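Local atomic coordinates of polyphosphate kinase (Porphyromonas gingivalis, PDB entry 2O8R), a protein that probably catalyses the reversible transfer of the terminal phosphate of ATP to a growing chain of inorganic polyphosphate. Residues Arg359-Ala364 with Ser371-Thr376; Leu375-Val380 with Ser385-Leu390; Val430-Met433 with Lys437-Ala440; Thr442-Tyr447 with Arg492-Leu497. The protein carries 3 engineered substitutions. All coordinates share one frame; numbering follows the deposited sequence. Where two conformers were deposited one is given.

Contact 1: residues Arg359-Ala364 with Ser371-Thr376. With SO4 (sulfate ion), chain I.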
# COMPACT_ATOMS: atom_id res chain seq x y z
N ARG A 359 2.74 -0.60 23.44
CA ARG A 359 2.56 0.11 24.71
C ARG A 359 3.83 0.08 25.57
O ARG A 359 4.28 1.11 26.09
CB ARG A 359 1.46 -0.57 25.50
CG ARG A 359 0.39 0.35 25.97
CD ARG A 359 -0.91 -0.06 25.35
NE ARG A 359 -1.81 -0.83 26.23
CZ ARG A 359 -1.87 -0.78 27.56
NH1 ARG A 359 -2.75 -1.53 28.19
NH2 ARG A 359 -1.08 0.01 28.26
N LEU A 360 4.39 -1.12 25.72
CA LEU A 360 5.62 -1.32 26.45
C LEU A 360 6.74 -0.55 25.78
O LEU A 360 7.46 0.21 26.43
CB LEU A 360 5.97 -2.80 26.52
CG LEU A 360 7.04 -3.06 27.58
CD1 LEU A 360 6.45 -2.80 28.95
CD2 LEU A 360 7.56 -4.47 27.49
N LEU A 361 6.87 -0.74 24.48
CA LEU A 361 7.85 0.01 23.70
C LEU A 361 7.70 1.51 23.91
O LEU A 361 8.70 2.21 24.04
CB LEU A 361 7.77 -0.34 22.22
CG LEU A 361 8.42 -1.69 21.88
CD1 LEU A 361 8.17 -2.03 20.43
CD2 LEU A 361 9.90 -1.67 22.19
N MSE A 362 6.47 1.99 23.97
CA MSE A 362 6.22 3.42 24.17
C MSE A 362 6.58 3.88 25.57
O MSE A 362 7.12 4.98 25.74
CB MSE A 362 4.77 3.77 23.87
CG MSE A 362 4.44 3.79 22.40
SE MSE A 362 2.56 4.23 22.12
CE MSE A 362 1.70 2.52 22.37
N GLU A 363 6.29 3.06 26.58
CA GLU A 363 6.74 3.36 27.94
C GLU A 363 8.24 3.54 27.91
O GLU A 363 8.74 4.59 28.30
CB GLU A 363 6.34 2.27 28.94
CG GLU A 363 4.94 2.48 29.48
CD GLU A 363 4.58 1.61 30.66
OE1 GLU A 363 5.45 0.92 31.23
OE2 GLU A 363 3.38 1.62 31.02
N ALA A 364 8.93 2.51 27.41
CA ALA A 364 10.39 2.49 27.31
C ALA A 364 10.95 3.69 26.56
O ALA A 364 12.07 4.13 26.84
CB ALA A 364 10.86 1.20 26.65
N SER A 371 18.40 2.25 28.60
CA SER A 371 19.57 2.53 27.80
C SER A 371 19.33 2.09 26.36
O SER A 371 19.55 2.86 25.43
CB SER A 371 20.81 1.83 28.37
OG SER A 371 20.67 0.42 28.33
N GLU A 372 18.87 0.85 26.18
CA GLU A 372 18.64 0.37 24.83
C GLU A 372 17.47 -0.58 24.58
O GLU A 372 16.98 -1.24 25.49
CB GLU A 372 19.93 -0.17 24.20
CG GLU A 372 20.52 -1.40 24.81
CD GLU A 372 21.62 -1.99 23.93
OE1 GLU A 372 22.49 -2.72 24.46
OE2 GLU A 372 21.62 -1.74 22.71
N ILE A 373 17.00 -0.58 23.34
CA ILE A 373 15.95 -1.46 22.86
C ILE A 373 16.46 -2.21 21.64
O ILE A 373 17.06 -1.62 20.74
CB ILE A 373 14.71 -0.69 22.45
CG1 ILE A 373 14.25 0.23 23.59
CG2 ILE A 373 13.61 -1.63 22.04
CD1 ILE A 373 13.14 1.19 23.19
N ARG A 374 16.26 -3.52 21.63
CA ARG A 374 16.74 -4.37 20.55
C ARG A 374 15.67 -5.37 20.21
O ARG A 374 15.11 -6.01 21.11
CB ARG A 374 18.01 -5.10 20.98
CG ARG A 374 19.07 -4.17 21.54
CD ARG A 374 20.13 -4.91 22.31
NE ARG A 374 21.05 -5.67 21.47
CZ ARG A 374 21.92 -5.14 20.62
NH1 ARG A 374 22.00 -3.82 20.46
NH2 ARG A 374 22.72 -5.93 19.93
N LEU A 375 15.35 -5.49 18.92
CA LEU A 375 14.36 -6.49 18.50
C LEU A 375 14.58 -7.12 17.11
O LEU A 375 15.33 -6.62 16.26
CB LEU A 375 12.93 -5.94 18.63
CG LEU A 375 12.22 -5.39 17.39
CD1 LEU A 375 10.73 -5.29 17.65
CD2 LEU A 375 12.80 -4.06 17.03
N THR A 376 13.92 -8.25 16.90
CA THR A 376 13.97 -8.89 15.62
C THR A 376 12.71 -8.50 14.84
O THR A 376 11.71 -8.13 15.45
CB THR A 376 14.12 -10.41 15.78
OG1 THR A 376 13.11 -10.89 16.67
CG2 THR A 376 15.47 -10.74 16.36
S SO4 I . -5.40 -1.08 24.84
O1 SO4 I . -6.04 -0.41 25.97
O2 SO4 I . -6.06 -2.36 24.58
O3 SO4 I . -5.51 -0.24 23.65
O4 SO4 I . -4.00 -1.31 25.15
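Helix 359-364 lies against one side of strand 371-376, and the two backbones come nearest where the CA of A364 is 8.1 Å from the CA of I373. I373 fills the interval, its side chain setting out toward the helix. Its two branches go to different helical residues: CG2 meets CD2 of L361 at 3.7 Å, and CD1 at the far end of the other branch meets CB of A364 at 4.1 Å. With CG1 beside the backbone N (chi1 -54°), CG2 is left anti to that N, and the side chain straddles one helical turn. L361 reaches in from the flank, so that its end does the touching. On the strand's other side E372 and R374 form a salt bridge, NH1 of R374 lying 3.1 Å from OE2 of E372 and meeting the carboxylate from above its plane. At the helix's outer side R359 pairs with E331, and a sulfate ion sits at the edge of its guanidinium group, though the modelled NE to O4 distance is too short to be trusted. S371 and E372 both face L446, a classic beta bulge in the mixed sheet; the helix covering that sheet belongs to the first C-terminal domain, of the phospholipase D clan.

Contact 2: residues Leu375-Val380 with Ser385-Leu390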
# COMPACT_ATOMS: atom_id res chain seq x y z
N LEU A 375 15.35 -5.49 18.92
CA LEU A 375 14.36 -6.49 18.50
C LEU A 375 14.58 -7.12 17.11
O LEU A 375 15.33 -6.62 16.26
CB LEU A 375 12.93 -5.94 18.63
CG LEU A 375 12.22 -5.39 17.39
CD1 LEU A 375 10.73 -5.29 17.65
CD2 LEU A 375 12.80 -4.06 17.03
N THR A 376 13.92 -8.25 16.90
CA THR A 376 13.97 -8.89 15.62
C THR A 376 12.71 -8.50 14.84
O THR A 376 11.71 -8.13 15.45
CB THR A 376 14.12 -10.41 15.78
OG1 THR A 376 13.11 -10.89 16.67
CG2 THR A 376 15.47 -10.74 16.36
N GLN A 377 12.78 -8.55 13.51
CA GLN A 377 11.66 -8.22 12.62
C GLN A 377 11.81 -9.02 11.32
O GLN A 377 12.91 -9.09 10.77
CB GLN A 377 11.69 -6.72 12.29
CG GLN A 377 10.75 -5.85 13.10
CD GLN A 377 9.47 -5.47 12.36
OE1 GLN A 377 8.74 -4.57 12.78
NE2 GLN A 377 9.21 -6.15 11.24
N TYR A 378 10.72 -9.62 10.84
CA TYR A 378 10.78 -10.38 9.58
C TYR A 378 11.28 -9.51 8.42
O TYR A 378 12.30 -9.83 7.81
CB TYR A 378 9.43 -11.00 9.22
CG TYR A 378 9.40 -11.61 7.82
CD1 TYR A 378 10.16 -12.74 7.51
CD2 TYR A 378 8.61 -11.07 6.82
CE1 TYR A 378 10.14 -13.30 6.24
CE2 TYR A 378 8.58 -11.62 5.54
CZ TYR A 378 9.35 -12.74 5.26
OH TYR A 378 9.32 -13.28 3.99
N ARG A 379 10.56 -8.43 8.15
CA ARG A 379 10.97 -7.41 7.19
C ARG A 379 10.85 -6.03 7.81
O ARG A 379 10.14 -5.84 8.80
CB ARG A 379 10.04 -7.42 5.97
CG ARG A 379 10.47 -8.31 4.83
CD ARG A 379 9.75 -7.94 3.55
NE ARG A 379 8.30 -7.98 3.71
CZ ARG A 379 7.52 -8.97 3.27
NH1 ARG A 379 8.04 -9.99 2.62
NH2 ARG A 379 6.21 -8.92 3.47
N VAL A 380 11.56 -5.06 7.23
CA VAL A 380 11.20 -3.65 7.36
C VAL A 380 10.76 -3.14 5.98
O VAL A 380 11.58 -2.93 5.09
CB VAL A 380 12.31 -2.77 8.00
CG1 VAL A 380 13.69 -3.30 7.65
CG2 VAL A 380 12.14 -1.31 7.58
N SER A 385 3.17 1.04 14.14
CA SER A 385 3.22 1.47 15.54
C SER A 385 4.53 1.15 16.23
O SER A 385 5.14 1.99 16.89
CB SER A 385 2.13 0.75 16.30
OG SER A 385 0.87 1.06 15.74
N ILE A 386 4.96 -0.10 16.08
CA ILE A 386 6.23 -0.53 16.59
C ILE A 386 7.38 0.31 16.04
O ILE A 386 8.15 0.87 16.83
CB ILE A 386 6.40 -2.04 16.40
CG1 ILE A 386 5.55 -2.76 17.45
CG2 ILE A 386 7.86 -2.46 16.56
CD1 ILE A 386 5.55 -4.24 17.35
N ILE A 387 7.46 0.45 14.71
CA ILE A 387 8.48 1.33 14.10
C ILE A 387 8.40 2.74 14.71
O ILE A 387 9.41 3.34 15.08
CB ILE A 387 8.35 1.46 12.56
CG1 ILE A 387 8.43 0.10 11.84
CG2 ILE A 387 9.41 2.42 12.03
CD1 ILE A 387 9.63 -0.73 12.17
N SER A 388 7.18 3.24 14.86
CA SER A 388 6.97 4.56 15.41
C SER A 388 7.47 4.68 16.84
O SER A 388 8.19 5.63 17.17
CB SER A 388 5.50 4.93 15.31
OG SER A 388 5.22 5.42 14.01
N ALA A 389 7.10 3.71 17.68
CA ALA A 389 7.57 3.70 19.06
C ALA A 389 9.09 3.64 19.09
O ALA A 389 9.72 4.33 19.88
CB ALA A 389 6.97 2.55 19.84
N LEU A 390 9.67 2.84 18.20
CA LEU A 390 11.12 2.71 18.11
C LEU A 390 11.79 4.00 17.65
O LEU A 390 12.82 4.38 18.17
CB LEU A 390 11.51 1.56 17.18
CG LEU A 390 11.20 0.14 17.66
CD1 LEU A 390 11.40 -0.79 16.52
CD2 LEU A 390 12.05 -0.29 18.86
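L375 and L390 make the closest approach, CD2 of the strand leucine lying 3.6 Å from CD1 of the helical one. The other methyl of L375, CD1, goes to CG2 of I386 at 4.2 Å, so the forked end of one leucine touches two residues a helical turn apart. Two residues on, Q377 crosses I387 at an angle: its chain bends at chi2 (-101°), which turns the amide so that OE1 lies 4.0 Å from CD1 of I387. That isoleucine starts off along the flank of the helix, and only the end of its CG1 branch gets near the strand. The axes of strand 375-377 and helix 385-390 run roughly antiparallel, at 146°, with a closest approach of 12.0 Å, as suits the outgoing strand and returning helix of the beta-alpha-beta unit completed by strand 399-404. That last strand adds further packing: V402 touches L375 and Q377, and V400 touches L390. Behind the helix, S385 and S388 face the second subunit. Beyond the strand end, R379, a predicted magnesium-binding residue, has CE2 of Y378 over one face of its guanidinium group, offset toward the rim. Chemically, the contact consists of the apolar meetings of L375 and a single amide oxygen against a methyl; with no hydrogen bond between the segments, it rests on burial and fit.

Contact 3: residues Val430-Met433 with Lys437-Ala440. With SO4 (sulfate ion), chain F.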
# COMPACT_ATOMS: atom_id res chain seq x y z
N VAL A 430 20.40 -4.03 11.20
CA VAL A 430 21.37 -5.01 10.72
C VAL A 430 20.70 -6.26 10.13
O VAL A 430 19.75 -6.81 10.70
CB VAL A 430 22.53 -5.30 11.73
CG1 VAL A 430 22.48 -4.36 12.96
CG2 VAL A 430 22.63 -6.78 12.09
N TYR A 431 21.20 -6.66 8.96
CA TYR A 431 20.67 -7.78 8.19
C TYR A 431 21.43 -9.06 8.49
O TYR A 431 22.58 -9.01 8.94
CB TYR A 431 20.80 -7.53 6.67
CG TYR A 431 20.95 -6.08 6.23
CD1 TYR A 431 22.19 -5.44 6.28
CD2 TYR A 431 19.86 -5.37 5.73
CE1 TYR A 431 22.32 -4.12 5.87
CE2 TYR A 431 19.99 -4.05 5.32
CZ TYR A 431 21.22 -3.43 5.39
OH TYR A 431 21.34 -2.13 4.97
N SER A 432 20.78 -10.19 8.23
CA SER A 432 21.45 -11.48 8.28
C SER A 432 22.12 -11.66 6.93
O SER A 432 21.45 -11.93 5.93
CB SER A 432 20.44 -12.61 8.48
OG SER A 432 19.20 -12.18 9.02
N MSE A 433 23.43 -11.46 6.88
CA MSE A 433 24.20 -11.80 5.69
C MSE A 433 24.33 -13.33 5.60
O MSE A 433 24.69 -13.96 6.59
CB MSE A 433 25.57 -11.09 5.67
CG MSE A 433 26.00 -10.42 6.98
SE MSE A 433 26.39 -11.67 8.43
CE MSE A 433 25.04 -11.12 9.74
N LYS A 437 19.78 -17.06 8.77
CA LYS A 437 18.77 -16.02 8.79
C LYS A 437 18.07 -16.10 10.15
O LYS A 437 17.76 -17.20 10.62
CB LYS A 437 17.81 -16.11 7.60
CG LYS A 437 17.12 -17.46 7.39
CD LYS A 437 16.65 -17.62 5.93
CE LYS A 437 15.44 -18.55 5.79
NZ LYS A 437 15.73 -19.99 6.02
N VAL A 438 17.88 -14.96 10.79
CA VAL A 438 17.38 -14.94 12.17
C VAL A 438 15.86 -15.04 12.19
O VAL A 438 15.14 -14.08 11.91
CB VAL A 438 17.86 -13.69 12.95
CG1 VAL A 438 17.27 -13.65 14.36
CG2 VAL A 438 19.38 -13.67 13.02
N HIS A 439 15.38 -16.22 12.54
CA HIS A 439 13.95 -16.45 12.59
C HIS A 439 13.41 -16.15 13.99
O HIS A 439 12.21 -16.02 14.18
CB HIS A 439 13.64 -17.88 12.16
CG HIS A 439 12.18 -18.15 11.98
ND1 HIS A 439 11.44 -18.84 12.91
CD2 HIS A 439 11.33 -17.82 10.99
CE1 HIS A 439 10.19 -18.92 12.50
NE2 HIS A 439 10.09 -18.32 11.33
N ALA A 440 14.32 -16.04 14.96
CA ALA A 440 13.98 -15.73 16.36
C ALA A 440 13.02 -14.54 16.50
O ALA A 440 13.12 -13.55 15.78
CB ALA A 440 15.25 -15.47 17.14
S SO4 F . 6.78 -17.98 10.63
O1 SO4 F . 5.34 -17.75 10.53
O2 SO4 F . 7.17 -18.99 9.64
O3 SO4 F . 7.49 -16.73 10.36
O4 SO4 F . 7.12 -18.37 11.99
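The chain doubles back between S432 and K437, whose CA atoms are 5.3 Å apart, bringing the end of strand 428-431 beside loop 437-440. This loop carries H439, the predicted phosphohistidine, which opens an HxK sequence like that of the phospholipase D clan. S432 alone supplies the side chain from the strand end. Its CB-OG arm points at the loop backbone: CB lies 3.8 Å from CA of K437, while OG stands 3.6 Å from N of V438, near it but not hydrogen-bonded to it. The same OG makes a weak hydrogen bond to the carbonyl of V404. K437 offers the root of its side chain and then leads away, and V438 presents CG2 at 4.3 Å from OG of S432. These are loose contacts, and the loop has firmer ties to I627, with which K437, H439 and A440 make backbone hydrogen bonds. H439 takes no part in the S432 contact. With CG anti to the backbone N (chi1 -171°), its imidazole swings clear of strand 428-431, and a hydrogen bond from ND1 to E628 fixes the ring's rotation and directs NE2 toward a sulfate ion. H597, predicted to bind ATP, and R599 also hold this ion, consistent with a pocket made for a phosphate. The sulfur lies in the plane of the imidazole at its edge; NE2 of H439 is 3.0 Å from O4 and makes a weak, bent hydrogen bond of 3.2 Å to O3, with an angle of 141° at the hydrogen.

Contact 4: residues Thr442-Tyr447 with Arg492-Leu497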
# COMPACT_ATOMS: atom_id res chain seq x y z
N THR A 442 12.22 -12.16 19.23
CA THR A 442 12.52 -11.59 20.54
C THR A 442 12.65 -10.07 20.51
O THR A 442 13.10 -9.50 19.52
CB THR A 442 13.83 -12.15 21.11
OG1 THR A 442 14.91 -11.78 20.25
CG2 THR A 442 13.79 -13.67 21.20
N ALA A 443 12.25 -9.43 21.61
CA ALA A 443 12.55 -8.02 21.84
C ALA A 443 13.28 -7.88 23.18
O ALA A 443 13.21 -8.78 24.03
CB ALA A 443 11.29 -7.19 21.83
N LEU A 444 13.97 -6.77 23.38
CA LEU A 444 14.79 -6.60 24.57
C LEU A 444 14.87 -5.17 24.99
O LEU A 444 15.30 -4.32 24.22
CB LEU A 444 16.22 -7.10 24.31
CG LEU A 444 17.17 -7.00 25.50
CD1 LEU A 444 16.75 -7.93 26.64
CD2 LEU A 444 18.56 -7.33 25.03
N ILE A 445 14.45 -4.89 26.22
CA ILE A 445 14.58 -3.56 26.79
C ILE A 445 15.61 -3.61 27.91
O ILE A 445 15.44 -4.37 28.86
CB ILE A 445 13.25 -3.03 27.32
CG1 ILE A 445 12.24 -2.91 26.19
CG2 ILE A 445 13.43 -1.68 27.93
CD1 ILE A 445 10.83 -3.05 26.65
N LEU A 446 16.67 -2.81 27.80
CA LEU A 446 17.74 -2.82 28.80
C LEU A 446 17.78 -1.54 29.65
O LEU A 446 17.68 -0.41 29.14
CB LEU A 446 19.11 -3.07 28.16
CG LEU A 446 19.37 -4.42 27.47
CD1 LEU A 446 20.68 -4.36 26.70
CD2 LEU A 446 19.36 -5.62 28.44
N TYR A 447 17.91 -1.72 30.96
CA TYR A 447 18.02 -0.62 31.88
C TYR A 447 19.46 -0.17 32.02
O TYR A 447 20.38 -0.97 31.78
CB TYR A 447 17.50 -1.04 33.24
CG TYR A 447 16.00 -1.23 33.29
CD1 TYR A 447 15.14 -0.25 32.82
CD2 TYR A 447 15.46 -2.38 33.83
CE1 TYR A 447 13.77 -0.43 32.87
CE2 TYR A 447 14.08 -2.57 33.89
CZ TYR A 447 13.24 -1.60 33.41
OH TYR A 447 11.88 -1.81 33.48
N ARG A 492 22.86 -11.41 25.55
CA ARG A 492 23.99 -12.07 24.93
C ARG A 492 23.70 -12.47 23.50
O ARG A 492 24.57 -12.33 22.64
CB ARG A 492 24.38 -13.31 25.75
CG ARG A 492 25.55 -14.06 25.18
CD ARG A 492 25.88 -15.30 25.98
NE ARG A 492 26.91 -15.05 26.99
CZ ARG A 492 26.75 -15.28 28.29
NH1 ARG A 492 25.61 -15.77 28.75
NH2 ARG A 492 27.74 -15.01 29.12
N LEU A 493 22.48 -12.95 23.25
CA LEU A 493 22.07 -13.32 21.89
C LEU A 493 22.24 -12.15 20.92
O LEU A 493 22.82 -12.31 19.84
CB LEU A 493 20.63 -13.83 21.86
CG LEU A 493 20.03 -14.16 20.49
CD1 LEU A 493 20.86 -15.19 19.72
CD2 LEU A 493 18.56 -14.62 20.63
N PHE A 494 21.75 -10.97 21.30
CA PHE A 494 21.80 -9.85 20.38
C PHE A 494 23.22 -9.37 20.13
O PHE A 494 23.52 -8.88 19.04
CB PHE A 494 20.94 -8.70 20.86
CG PHE A 494 19.48 -8.85 20.54
CD1 PHE A 494 19.03 -8.69 19.24
CD2 PHE A 494 18.55 -9.13 21.54
CE1 PHE A 494 17.68 -8.80 18.94
CE2 PHE A 494 17.19 -9.24 21.24
CZ PHE A 494 16.75 -9.08 19.94
N ARG A 495 24.09 -9.51 21.11
CA ARG A 495 25.48 -9.13 20.92
C ARG A 495 26.14 -10.06 19.93
O ARG A 495 26.88 -9.63 19.06
CB ARG A 495 26.23 -9.13 22.24
CG ARG A 495 26.11 -7.84 22.99
CD ARG A 495 26.83 -7.87 24.32
NE ARG A 495 28.20 -8.35 24.21
CZ ARG A 495 29.24 -7.60 23.86
NH1 ARG A 495 29.08 -6.31 23.58
NH2 ARG A 495 30.44 -8.14 23.79
N ILE A 496 25.85 -11.35 20.09
CA ILE A 496 26.30 -12.35 19.12
C ILE A 496 25.78 -12.03 17.71
O ILE A 496 26.54 -12.03 16.76
CB ILE A 496 25.93 -13.78 19.57
CG1 ILE A 496 26.71 -14.16 20.83
CG2 ILE A 496 26.22 -14.79 18.45
CD1 ILE A 496 26.44 -15.56 21.36
N LEU A 497 24.49 -11.72 17.58
CA LEU A 497 23.94 -11.32 16.28
C LEU A 497 24.55 -10.01 15.75
O LEU A 497 24.66 -9.80 14.54
CB LEU A 497 22.40 -11.24 16.31
CG LEU A 497 21.69 -12.55 16.62
CD1 LEU A 497 20.20 -12.36 16.74
CD2 LEU A 497 22.02 -13.60 15.56
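F494 pushes its ring from the helix onto T442 and L444, alternate residues on the same side of strand 442-447, where L444 and F494 have CA atoms 8.8 Å apart. The phenyl points away from the helix, and its CD2, CE2 and CZ atoms reach the strand. T442 has OG1 placed between its own N and carbonyl carbon (chi1 63°), a rotation that turns the hydroxyl toward the ring: OG1 approaches CZ at 3.3 Å, from an oblique direction. The carbonyl of T442 adds to this, its O lying 3.7 Å from CZ in the plane of the ring at its edge. L444 is built differently. Its CB lies 3.9 Å from CE2 of F494, and beyond it CG stands anti to the backbone N (chi1 -179°), which helps to bring the CD2 methyl to 3.9 Å from CD2 of F494. A second ring, F403, meets F494 with the planes inclined at about 45°, and T376 also touches it. Farther out, R492 and R495 each form a salt bridge with E502, on the helix face turned from the strand. Chemically, then, the phenyl serves two neighbours at once: L444 carbons pack against CD2 and CE2, while at CZ the hydroxyl of T442 is a close oblique neighbour with no hydrogen bond to the ring, and the in-plane carbonyl O probably feels a mild attraction to the slightly positive C-H edge.

Overall arrangement
All four contacts belong to the first C-terminal domain and build on its mixed sheet. Contacts 1 and 2 share L375 and T376 of strand 370-377, with centres 10 Å apart, and they pack helices 355-365 and 385-395 side by side near the second subunit. Contact 4, centred 11 Å from contact 1, brings helix 484-497 to the neighbouring antiparallel strand 442-447. Contact 3 lies where strand 428-431 leads into the loop before strand 442-447, which carries the predicted phosphohistidine; there V438 touches L497, and T376 OG1 is hydrogen-bonded to the carbonyl of A440. The contacts follow one another in chain order, and contacts 1, 2 and 4 pack helices on the sheet from whose strands the H439 loop springs.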